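Local coordinates for twitching motility pilus retraction protein (Geobacter sulfurreducens PCA, PDB 5ZFQ) that probably hydrolyses ATP as a hexameric motor that drives retraction of the type IV pilus, at residues R355-L359 with D360-A364; F112-G116 with A117-V121; K128-F132 with E133-L137; I54-G58 with Q59-L63. All blocks are in the same frame, centred on the assembly; numbering follows the deposited sequence.

Contact 1: R355-L359 with D360-A364; sequences RRISL and DVAMA
I357 turns CG1 into the crowded position between its backbone N and carbonyl carbon (chi1 73°), and the extended remainder of the chain carries CD1 to the methyl of A362. The two carbons, CD1 of I357 and CB of A362, are 3.5 Å apart, so the isoleucine closes over the first turn of the helix that follows. S358 has a similar first torsion, which swings OG forward beside V361; OG of S358 lies 3.5 Å from CG2 of V361. S358 is the N-cap of helix 359-365, and its carbonyl accepts the first i+4 bond of the helix: A362 N donates to S358 O at 2.8 Å, nearly straight (169°). One residue on, M363 N donates to L359 O over the same 2.8 Å. These two bonds are the i to i+4 pattern of an alpha helix getting under way right after a loop. Upstream, R355 ends the previous helix with a Schellman motif, so a short connection joins the two helices. The side chains of L359 and M363 run alongside each other in the same direction, CG of L359 being 4.1 Å from CG of M363. M363 bends at both later torsions and rests on P369 and L372 of helix 369-377, while I357 reaches L348 and L351 of helix 344-353.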
loop_
_atom_site.group_PDB
_atom_site.type_symbol
_atom_site.label_atom_id
_atom_site.label_comp_id
_atom_site.label_asym_id
_atom_site.label_seq_id
_atom_site.Cartn_x
_atom_site.Cartn_y
_atom_site.Cartn_z
ATOM N N ARG A 355 -46.560 -24.957 -11.079
ATOM C CA ARG A 355 -47.018 -24.289 -9.855
ATOM C C ARG A 355 -46.108 -24.538 -8.650
ATOM O O ARG A 355 -46.584 -24.728 -7.526
ATOM C CB ARG A 355 -48.444 -24.720 -9.506
ATOM C CG ARG A 355 -49.520 -24.281 -10.495
ATOM C CD ARG A 355 -50.792 -25.024 -10.205
ATOM N NE ARG A 355 -51.869 -24.683 -11.124
ATOM C CZ ARG A 355 -52.018 -25.207 -12.342
ATOM N NH1 ARG A 355 -51.143 -26.089 -12.822
ATOM N NH2 ARG A 355 -53.050 -24.837 -13.087
ATOM N N ARG A 356 -44.803 -24.531 -8.887
ATOM C CA ARG A 356 -43.826 -24.724 -7.822
ATOM C C ARG A 356 -43.445 -23.392 -7.156
ATOM O O ARG A 356 -43.091 -23.366 -5.979
ATOM C CB ARG A 356 -42.580 -25.422 -8.370
ATOM C CG ARG A 356 -42.868 -26.614 -9.298
ATOM C CD ARG A 356 -43.300 -27.879 -8.541
ATOM N NE ARG A 356 -42.436 -28.197 -7.394
ATOM C CZ ARG A 356 -41.160 -28.587 -7.473
ATOM N NH1 ARG A 356 -40.553 -28.709 -8.660
ATOM N NH2 ARG A 356 -40.484 -28.847 -6.354
ATOM N N ILE A 357 -43.525 -22.298 -7.917
ATOM C CA ILE A 357 -43.295 -20.945 -7.400
ATOM C C ILE A 357 -44.449 -20.019 -7.776
ATOM O O ILE A 357 -45.239 -20.340 -8.660
ATOM C CB ILE A 357 -41.967 -20.325 -7.934
ATOM C CG1 ILE A 357 -42.095 -19.938 -9.415
ATOM C CG2 ILE A 357 -40.799 -21.256 -7.718
ATOM C CD1 ILE A 357 -40.812 -19.382 -9.998
ATOM N N SER A 358 -44.543 -18.865 -7.121
ATOM C CA SER A 358 -45.628 -17.929 -7.421
ATOM C C SER A 358 -45.179 -16.838 -8.391
ATOM O O SER A 358 -43.988 -16.557 -8.513
ATOM C CB SER A 358 -46.168 -17.296 -6.138
ATOM O OG SER A 358 -45.296 -16.286 -5.664
ATOM N N LEU A 359 -46.145 -16.241 -9.080
ATOM C CA LEU A 359 -45.889 -15.184 -10.047
ATOM C C LEU A 359 -45.079 -14.019 -9.440
ATOM O O LEU A 359 -44.179 -13.498 -10.099
ATOM C CB LEU A 359 -47.220 -14.673 -10.638
ATOM C CG LEU A 359 -47.174 -13.770 -11.890
ATOM C CD1 LEU A 359 -46.755 -14.541 -13.135
ATOM C CD2 LEU A 359 -48.484 -13.026 -12.140
ATOM N N ASP A 360 -45.383 -13.621 -8.197
ATOM C CA ASP A 360 -44.629 -12.554 -7.505
ATOM C C ASP A 360 -43.151 -12.880 -7.428
ATOM O O ASP A 360 -42.297 -12.124 -7.894
ATOM C CB ASP A 360 -45.129 -12.311 -6.070
ATOM C CG ASP A 360 -46.473 -11.611 -6.019
ATOM O OD1 ASP A 360 -46.932 -11.131 -7.082
ATOM O OD2 ASP A 360 -47.047 -11.497 -4.904
ATOM N N VAL A 361 -42.863 -14.019 -6.815
ATOM C CA VAL A 361 -41.497 -14.452 -6.623
ATOM C C VAL A 361 -40.808 -14.628 -7.972
ATOM O O VAL A 361 -39.687 -14.160 -8.171
ATOM C CB VAL A 361 -41.453 -15.745 -5.811
ATOM C CG1 VAL A 361 -40.013 -16.205 -5.616
ATOM C CG2 VAL A 361 -42.133 -15.512 -4.475
ATOM N N ALA A 362 -41.498 -15.262 -8.913
ATOM C CA ALA A 362 -40.933 -15.452 -10.246
ATOM C C ALA A 362 -40.542 -14.119 -10.890
ATOM O O ALA A 362 -39.409 -13.941 -11.319
ATOM C CB ALA A 362 -41.912 -16.214 -11.139
ATOM N N MET A 363 -41.479 -13.176 -10.914
ATOM C CA MET A 363 -41.272 -11.900 -11.584
ATOM C C MET A 363 -40.222 -11.040 -10.889
ATOM O O MET A 363 -39.563 -10.239 -11.551
ATOM C CB MET A 363 -42.573 -11.111 -11.669
ATOM C CG MET A 363 -43.670 -11.661 -12.582
ATOM S SD MET A 363 -43.117 -11.583 -14.344
ATOM C CE MET A 363 -42.846 -9.791 -14.556
ATOM N N ALA A 364 -40.067 -11.174 -9.566
ATOM C CA ALA A 364 -39.049 -10.391 -8.861
ATOM C C ALA A 364 -37.657 -10.874 -9.257
ATOM O O ALA A 364 -36.737 -10.084 -9.429
ATOM C CB ALA A 364 -39.228 -10.472 -7.334
#

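Contact 2: F112-G116 with A117-V121; sequences FIQRG and AVAGV
The ring of F112 has the methyl of A119 over one face and the CG2 methyl of V121 near its edge. CB of A119 stands 3.6 Å from the ring centroid, only 20° off the normal and shifted toward the rim, a CH-pi contact; CE1 of F112 is 4.1 Å from CG2 of V121. Both strands belong to the beta hairpin of 105-114 and 117-125, closed by a type I' turn from Q114 to A117. G116 takes the last of its two positive-phi positions. F112 and A119 form a hydrogen-bonded antiparallel pair, with F112 N donating to A119 O at 2.9 Å and A119 N to F112 O. Q114 and A117 repeat this exchange next to the turn. On the other face of the sheet, I113 CD1 meets V118 CG2 at 3.9 Å, and both residues touch F89 of helix 83-92. The hairpin tip faces the second subunit: D207 of that subunit receives the backbone N-H groups of R115 and G116, and its Q201 N reaches Q114 OE1. A water joins the far end of the glutamine amide to the second strand, accepting from Q114 NE2 and donating to V118 O at 2.7 Å. R115 lays its guanidinium edge-on to Q114 OE1: R115 NE is 2.9 Å from Q114 OE1 and R115 NH2 3.2 Å, the two nitrogens approaching from opposite faces of the amide plane.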
loop_
_atom_site.group_PDB
_atom_site.type_symbol
_atom_site.label_atom_id
_atom_site.label_comp_id
_atom_site.label_asym_id
_atom_site.label_seq_id
_atom_site.Cartn_x
_atom_site.Cartn_y
_atom_site.Cartn_z
ATOM N N PHE A 112 -18.896 -20.376 18.530
ATOM C CA PHE A 112 -18.691 -18.929 18.541
ATOM C C PHE A 112 -18.992 -18.379 19.927
ATOM O O PHE A 112 -19.435 -19.123 20.807
ATOM C CB PHE A 112 -19.551 -18.222 17.458
ATOM C CG PHE A 112 -21.053 -18.479 17.566
ATOM C CD1 PHE A 112 -21.615 -19.661 17.074
ATOM C CD2 PHE A 112 -21.908 -17.510 18.096
ATOM C CE1 PHE A 112 -23.000 -19.885 17.151
ATOM C CE2 PHE A 112 -23.297 -17.725 18.182
ATOM C CZ PHE A 112 -23.844 -18.904 17.707
ATOM N N ILE A 113 -18.724 -17.082 20.113
ATOM C CA ILE A 113 -19.056 -16.401 21.354
ATOM C C ILE A 113 -20.251 -15.487 21.136
ATOM O O ILE A 113 -20.271 -14.644 20.218
ATOM C CB ILE A 113 -17.863 -15.570 21.920
ATOM C CG1 ILE A 113 -16.670 -16.470 22.262
ATOM C CG2 ILE A 113 -18.288 -14.837 23.178
ATOM C CD1 ILE A 113 -16.992 -17.562 23.268
ATOM N N GLN A 114 -21.268 -15.650 21.972
ATOM C CA GLN A 114 -22.346 -14.667 21.968
ATOM C C GLN A 114 -22.631 -14.253 23.402
ATOM O O GLN A 114 -22.761 -15.093 24.288
ATOM C CB GLN A 114 -23.595 -15.209 21.252
ATOM C CG GLN A 114 -24.377 -16.276 21.988
ATOM C CD GLN A 114 -25.488 -15.678 22.845
ATOM O OE1 GLN A 114 -26.158 -14.707 22.442
ATOM N NE2 GLN A 114 -25.683 -16.246 24.043
ATOM N N ARG A 115 -22.676 -12.941 23.610
ATOM C CA ARG A 115 -22.919 -12.348 24.920
ATOM C C ARG A 115 -22.057 -12.984 26.038
ATOM O O ARG A 115 -22.550 -13.304 27.133
ATOM C CB ARG A 115 -24.415 -12.429 25.241
ATOM C CG ARG A 115 -25.213 -11.327 24.547
ATOM C CD ARG A 115 -26.704 -11.443 24.796
ATOM N NE ARG A 115 -27.316 -12.561 24.064
ATOM C CZ ARG A 115 -28.631 -12.826 24.055
ATOM N NH1 ARG A 115 -29.479 -12.048 24.739
ATOM N NH2 ARG A 115 -29.105 -13.861 23.362
ATOM N N GLY A 116 -20.773 -13.178 25.735
ATOM C CA GLY A 116 -19.820 -13.697 26.701
ATOM C C GLY A 116 -19.825 -15.207 26.870
ATOM O O GLY A 116 -19.044 -15.749 27.665
ATOM N N ALA A 117 -20.705 -15.884 26.133
ATOM C CA ALA A 117 -20.874 -17.324 26.258
ATOM C C ALA A 117 -20.548 -18.074 24.971
ATOM O O ALA A 117 -20.700 -17.560 23.865
ATOM C CB ALA A 117 -22.297 -17.651 26.693
ATOM N N VAL A 118 -20.116 -19.311 25.142
ATOM C CA VAL A 118 -19.916 -20.226 24.045
ATOM C C VAL A 118 -21.264 -20.609 23.455
ATOM O O VAL A 118 -22.249 -20.742 24.172
ATOM C CB VAL A 118 -19.141 -21.477 24.515
ATOM C CG1 VAL A 118 -19.122 -22.547 23.445
ATOM C CG2 VAL A 118 -17.734 -21.077 24.871
ATOM N N ALA A 119 -21.300 -20.749 22.137
ATOM C CA ALA A 119 -22.508 -21.117 21.420
ATOM C C ALA A 119 -22.119 -22.053 20.270
ATOM O O ALA A 119 -21.081 -21.871 19.633
ATOM C CB ALA A 119 -23.240 -19.874 20.905
ATOM N N GLY A 120 -22.932 -23.066 20.013
ATOM C CA GLY A 120 -22.588 -24.039 19.005
ATOM C C GLY A 120 -23.714 -24.310 18.035
ATOM O O GLY A 120 -24.912 -24.324 18.389
ATOM N N VAL A 121 -23.333 -24.506 16.783
ATOM C CA VAL A 121 -24.279 -25.041 15.825
ATOM C C VAL A 121 -23.659 -26.280 15.187
ATOM O O VAL A 121 -22.511 -26.253 14.692
ATOM C CB VAL A 121 -24.681 -24.012 14.748
ATOM C CG1 VAL A 121 -25.619 -24.662 13.735
ATOM C CG2 VAL A 121 -25.347 -22.809 15.408
HETATM O O HOH W 1 -24.510 -19.276 24.341
#

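Contact 3: K128-F132 with E133-L137; sequences KILTF and EELGL
The chain bends at T131 and F132 into a short, weakly bonded helical turn, with L135 N bonding to T131 O at 2.9 Å, and it leaves that turn at G136, whose positive phi belongs to a Schellman motif in which L137 N donates to F132 O. From within the turn E134 reaches back to T131, its chain extended beyond CG, and OE1 accepts from the backbone N of T131 in a nearly straight bond (169°) that meets the carboxylate from above its plane. The glutamate chain crosses T131 at about a right angle, its CD against CG2 of T131. The neighbouring E133 bends at chi2 and brings OE1 very close to the threonine hydroxyl; the 2.5 Å between T131 OG1 and E133 OE1 in the model is too short to rely on. The apolar side is carried by L130 CD1 on L135 CD2, 3.7 Å apart and with the chains at about a right angle, and by F132 CD2 on L137 CD1 at 3.9 Å. F132 and L137 touch K172 and T165 of helix 162-176, so the turn packs against the helix that follows the probable P-loop. E133 OE2 also forms a salt bridge with K142. The T131 N-H thus probably fixes the E134 carboxylate, and the K142 charge would tend to keep E133 ionised, whatever the doubtful hydroxyl contact adds.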
loop_
_atom_site.group_PDB
_atom_site.type_symbol
_atom_site.label_atom_id
_atom_site.label_comp_id
_atom_site.label_asym_id
_atom_site.label_seq_id
_atom_site.Cartn_x
_atom_site.Cartn_y
_atom_site.Cartn_z
ATOM N N LYS A 128 -25.099 -40.389 2.400
ATOM C CA LYS A 128 -25.614 -40.596 1.055
ATOM C C LYS A 128 -25.796 -39.266 0.309
ATOM O O LYS A 128 -26.538 -38.380 0.738
ATOM C CB LYS A 128 -26.928 -41.386 1.100
ATOM C CG LYS A 128 -27.433 -41.819 -0.270
ATOM C CD LYS A 128 -28.681 -42.706 -0.170
ATOM C CE LYS A 128 -29.116 -43.238 -1.546
ATOM N NZ LYS A 128 -28.817 -44.694 -1.730
ATOM N N ILE A 129 -25.094 -39.149 -0.816
ATOM C CA ILE A 129 -25.161 -37.970 -1.668
ATOM C C ILE A 129 -26.357 -38.015 -2.635
ATOM O O ILE A 129 -26.427 -38.865 -3.533
ATOM C CB ILE A 129 -23.858 -37.794 -2.480
ATOM C CG1 ILE A 129 -22.722 -37.275 -1.584
ATOM C CG2 ILE A 129 -24.088 -36.837 -3.644
ATOM C CD1 ILE A 129 -21.933 -38.347 -0.824
ATOM N N LEU A 130 -27.293 -37.095 -2.417
ATOM C CA LEU A 130 -28.455 -36.889 -3.287
ATOM C C LEU A 130 -28.124 -36.931 -4.779
ATOM O O LEU A 130 -27.078 -36.428 -5.212
ATOM C CB LEU A 130 -29.112 -35.543 -2.965
ATOM C CG LEU A 130 -29.642 -35.364 -1.544
ATOM C CD1 LEU A 130 -29.897 -33.886 -1.260
ATOM C CD2 LEU A 130 -30.903 -36.215 -1.331
ATOM N N THR A 131 -29.021 -37.509 -5.572
ATOM C CA THR A 131 -28.778 -37.593 -7.012
ATOM C C THR A 131 -29.389 -36.408 -7.804
ATOM O O THR A 131 -30.105 -35.568 -7.252
ATOM C CB THR A 131 -29.301 -38.940 -7.585
ATOM O OG1 THR A 131 -28.881 -39.073 -8.955
ATOM C CG2 THR A 131 -30.817 -39.040 -7.491
ATOM N N PHE A 132 -29.067 -36.341 -9.093
ATOM C CA PHE A 132 -29.631 -35.342 -9.988
ATOM C C PHE A 132 -31.154 -35.385 -9.996
ATOM O O PHE A 132 -31.808 -34.344 -9.926
ATOM C CB PHE A 132 -29.112 -35.548 -11.408
ATOM C CG PHE A 132 -27.624 -35.524 -11.515
ATOM C CD1 PHE A 132 -26.882 -36.667 -11.281
ATOM C CD2 PHE A 132 -26.967 -34.354 -11.844
ATOM C CE1 PHE A 132 -25.503 -36.648 -11.384
ATOM C CE2 PHE A 132 -25.602 -34.323 -11.942
ATOM C CZ PHE A 132 -24.863 -35.472 -11.716
ATOM N N GLU A 133 -31.693 -36.602 -10.096
ATOM C CA GLU A 133 -33.128 -36.864 -10.033
ATOM C C GLU A 133 -33.722 -36.178 -8.819
ATOM O O GLU A 133 -34.654 -35.373 -8.929
ATOM C CB GLU A 133 -33.425 -38.374 -9.959
ATOM C CG GLU A 133 -32.974 -39.258 -11.146
ATOM C CD GLU A 133 -31.499 -39.104 -11.570
ATOM O OE1 GLU A 133 -30.604 -38.951 -10.701
ATOM O OE2 GLU A 133 -31.234 -39.171 -12.792
ATOM N N GLU A 134 -33.158 -36.505 -7.661
ATOM C CA GLU A 134 -33.638 -36.015 -6.375
ATOM C C GLU A 134 -33.455 -34.505 -6.199
ATOM O O GLU A 134 -34.224 -33.856 -5.493
ATOM C CB GLU A 134 -32.928 -36.764 -5.244
ATOM C CG GLU A 134 -33.289 -38.249 -5.143
ATOM C CD GLU A 134 -32.168 -39.091 -4.528
ATOM O OE1 GLU A 134 -31.072 -38.533 -4.272
ATOM O OE2 GLU A 134 -32.374 -40.315 -4.333
ATOM N N LEU A 135 -32.437 -33.936 -6.829
ATOM C CA LEU A 135 -32.234 -32.501 -6.728
ATOM C C LEU A 135 -33.074 -31.755 -7.771
ATOM O O LEU A 135 -33.172 -30.523 -7.757
ATOM C CB LEU A 135 -30.750 -32.166 -6.873
ATOM C CG LEU A 135 -29.928 -32.674 -5.687
ATOM C CD1 LEU A 135 -28.445 -32.450 -5.888
ATOM C CD2 LEU A 135 -30.414 -32.013 -4.397
ATOM N N GLY A 136 -33.694 -32.513 -8.672
ATOM C CA GLY A 136 -34.511 -31.925 -9.721
ATOM C C GLY A 136 -33.689 -31.291 -10.830
ATOM O O GLY A 136 -34.201 -30.502 -11.634
ATOM N N LEU A 137 -32.404 -31.629 -10.864
ATOM C CA LEU A 137 -31.525 -31.185 -11.933
ATOM C C LEU A 137 -31.925 -31.880 -13.234
ATOM O O LEU A 137 -32.221 -33.083 -13.233
ATOM C CB LEU A 137 -30.066 -31.470 -11.581
ATOM C CG LEU A 137 -29.528 -30.639 -10.419
ATOM C CD1 LEU A 137 -28.273 -31.225 -9.849
ATOM C CD2 LEU A 137 -29.238 -29.240 -10.877
#

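Contact 4: I54-G58 with Q59-L63; sequences IRVDG and QLIPL
R55 lays its guanidinium flat against L60, whose CG sits over one face, 4.0 Å from NH1 of R55, displaced toward the rim of the group. The leucine and arginine are the non-hydrogen-bonded pair of a beta hairpin, strands 54-56 and 59-62, turned by a type I' turn from V56 to Q59; their side chains leave the same face of the sheet and cross obliquely. R55 runs extended, CG anti to its own N (chi1 -175°), and then bends at chi3. That bend brings the group back over the turn. On the other face I54, V56, Q59 and I61 point the same way. V56 CG2 lies 3.7 Å from I61 CD1, again at a slant, while I54 crosses L63 at about a right angle with CD1 of I54 and CD2 of L63 3.8 Å apart. Here I54 and L63 pack toward helix 29-38, on L36 and L32 respectively. The hydrogen-bonded pairs I54 with I61 and V56 with Q59 flank the R55 and L60 pair. I61 N donates to I54 O at 2.8 Å. G58 in the turn has a backbone conformation that calls for glycine. The arginine has its main polar partners outside the hairpin, NE and NH2 meeting D222 and D224 of the second subunit in salt bridges. NH1 of R55 instead turns back to its own turn and donates to G58 O at 2.9 Å, in the guanidinium plane but above the plane of the carbonyl.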
loop_
_atom_site.group_PDB
_atom_site.type_symbol
_atom_site.label_atom_id
_atom_site.label_comp_id
_atom_site.label_asym_id
_atom_site.label_seq_id
_atom_site.Cartn_x
_atom_site.Cartn_y
_atom_site.Cartn_z
ATOM N N ILE A 54 -33.114 -28.792 18.205
ATOM C CA ILE A 54 -32.801 -29.409 16.904
ATOM C C ILE A 54 -33.757 -28.882 15.829
ATOM O O ILE A 54 -34.871 -28.433 16.135
ATOM C CB ILE A 54 -32.879 -30.956 16.921
ATOM C CG1 ILE A 54 -34.331 -31.415 17.140
ATOM C CG2 ILE A 54 -31.842 -31.558 17.926
ATOM C CD1 ILE A 54 -34.488 -32.904 17.464
ATOM N N ARG A 55 -33.306 -28.906 14.577
ATOM C CA ARG A 55 -34.145 -28.482 13.471
ATOM C C ARG A 55 -34.551 -29.714 12.692
ATOM O O ARG A 55 -33.693 -30.486 12.281
ATOM C CB ARG A 55 -33.422 -27.477 12.553
ATOM C CG ARG A 55 -34.333 -26.914 11.444
ATOM C CD ARG A 55 -33.612 -26.030 10.447
ATOM N NE ARG A 55 -32.932 -24.873 11.034
ATOM C CZ ARG A 55 -33.517 -23.728 11.390
ATOM N NH1 ARG A 55 -34.818 -23.550 11.209
ATOM N NH2 ARG A 55 -32.790 -22.742 11.906
ATOM N N VAL A 56 -35.853 -29.894 12.493
ATOM C CA VAL A 56 -36.373 -31.056 11.778
ATOM C C VAL A 56 -37.284 -30.648 10.625
ATOM O O VAL A 56 -38.351 -30.070 10.844
ATOM C CB VAL A 56 -37.161 -31.997 12.718
ATOM C CG1 VAL A 56 -37.540 -33.273 11.980
ATOM C CG2 VAL A 56 -36.354 -32.315 13.970
ATOM N N ASP A 57 -36.870 -30.966 9.402
ATOM C CA ASP A 57 -37.612 -30.561 8.207
ATOM C C ASP A 57 -37.960 -29.076 8.221
ATOM O O ASP A 57 -39.056 -28.697 7.811
ATOM C CB ASP A 57 -38.899 -31.388 8.055
ATOM C CG ASP A 57 -38.630 -32.836 7.658
ATOM O OD1 ASP A 57 -37.510 -33.130 7.177
ATOM O OD2 ASP A 57 -39.546 -33.677 7.797
ATOM N N GLY A 58 -37.037 -28.247 8.710
ATOM C CA GLY A 58 -37.228 -26.806 8.763
ATOM C C GLY A 58 -37.537 -26.224 10.135
ATOM O O GLY A 58 -37.217 -25.071 10.418
ATOM N N GLN A 59 -38.158 -27.024 10.997
ATOM C CA GLN A 59 -38.703 -26.519 12.262
ATOM C C GLN A 59 -37.748 -26.652 13.452
ATOM O O GLN A 59 -37.253 -27.743 13.745
ATOM C CB GLN A 59 -40.023 -27.241 12.585
ATOM C CG GLN A 59 -41.133 -26.366 13.205
ATOM C CD GLN A 59 -41.346 -25.010 12.498
ATOM O OE1 GLN A 59 -41.255 -24.903 11.264
ATOM N NE2 GLN A 59 -41.667 -23.976 13.287
ATOM N N LEU A 60 -37.498 -25.538 14.138
ATOM C CA LEU A 60 -36.780 -25.606 15.401
ATOM C C LEU A 60 -37.668 -26.248 16.452
ATOM O O LEU A 60 -38.860 -25.936 16.565
ATOM C CB LEU A 60 -36.309 -24.230 15.871
ATOM C CG LEU A 60 -35.012 -23.749 15.239
ATOM C CD1 LEU A 60 -34.610 -22.390 15.807
ATOM C CD2 LEU A 60 -33.916 -24.789 15.440
ATOM N N ILE A 61 -37.069 -27.162 17.204
ATOM C CA ILE A 61 -37.763 -27.953 18.202
ATOM C C ILE A 61 -36.886 -28.061 19.435
ATOM O O ILE A 61 -35.774 -28.609 19.375
ATOM C CB ILE A 61 -38.080 -29.368 17.698
ATOM C CG1 ILE A 61 -39.006 -29.334 16.488
ATOM C CG2 ILE A 61 -38.686 -30.182 18.786
ATOM C CD1 ILE A 61 -39.170 -30.705 15.837
ATOM N N PRO A 62 -37.358 -27.514 20.557
ATOM C CA PRO A 62 -36.601 -27.669 21.809
ATOM C C PRO A 62 -36.610 -29.113 22.329
ATOM O O PRO A 62 -37.649 -29.763 22.264
ATOM C CB PRO A 62 -37.327 -26.729 22.776
ATOM C CG PRO A 62 -38.682 -26.452 22.130
ATOM C CD PRO A 62 -38.473 -26.556 20.666
ATOM N N LEU A 63 -35.476 -29.617 22.825
ATOM C CA LEU A 63 -35.465 -30.940 23.486
ATOM C C LEU A 63 -36.096 -30.896 24.896
ATOM O O LEU A 63 -36.161 -29.847 25.548
ATOM C CB LEU A 63 -34.041 -31.513 23.585
ATOM C CG LEU A 63 -33.246 -31.833 22.304
ATOM C CD1 LEU A 63 -31.954 -32.624 22.611
ATOM C CD2 LEU A 63 -34.085 -32.536 21.219
#

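From the N terminus, contact 4 comes first, closing the tight turn of the hairpin 53-56 and 59-62 at one side of the antiparallel sheet. Contact 2 closes a second hairpin, 105-114 with 117-125, in the same sheet; the centres lie about 19 Å apart, and both hairpins meet the second subunit. Past strand 117-125, contact 3 makes the short turn that leads the chain on to helix 139-144 and then to strand 150-155 and helix 162-176, which probably frame the P-loop. Contact 1 comes last, joining helix 344-353 to helix 359-365; its nearest atoms are about 7 Å from those of contact 3. All four are local and follow in series, so none nests within or crosses another.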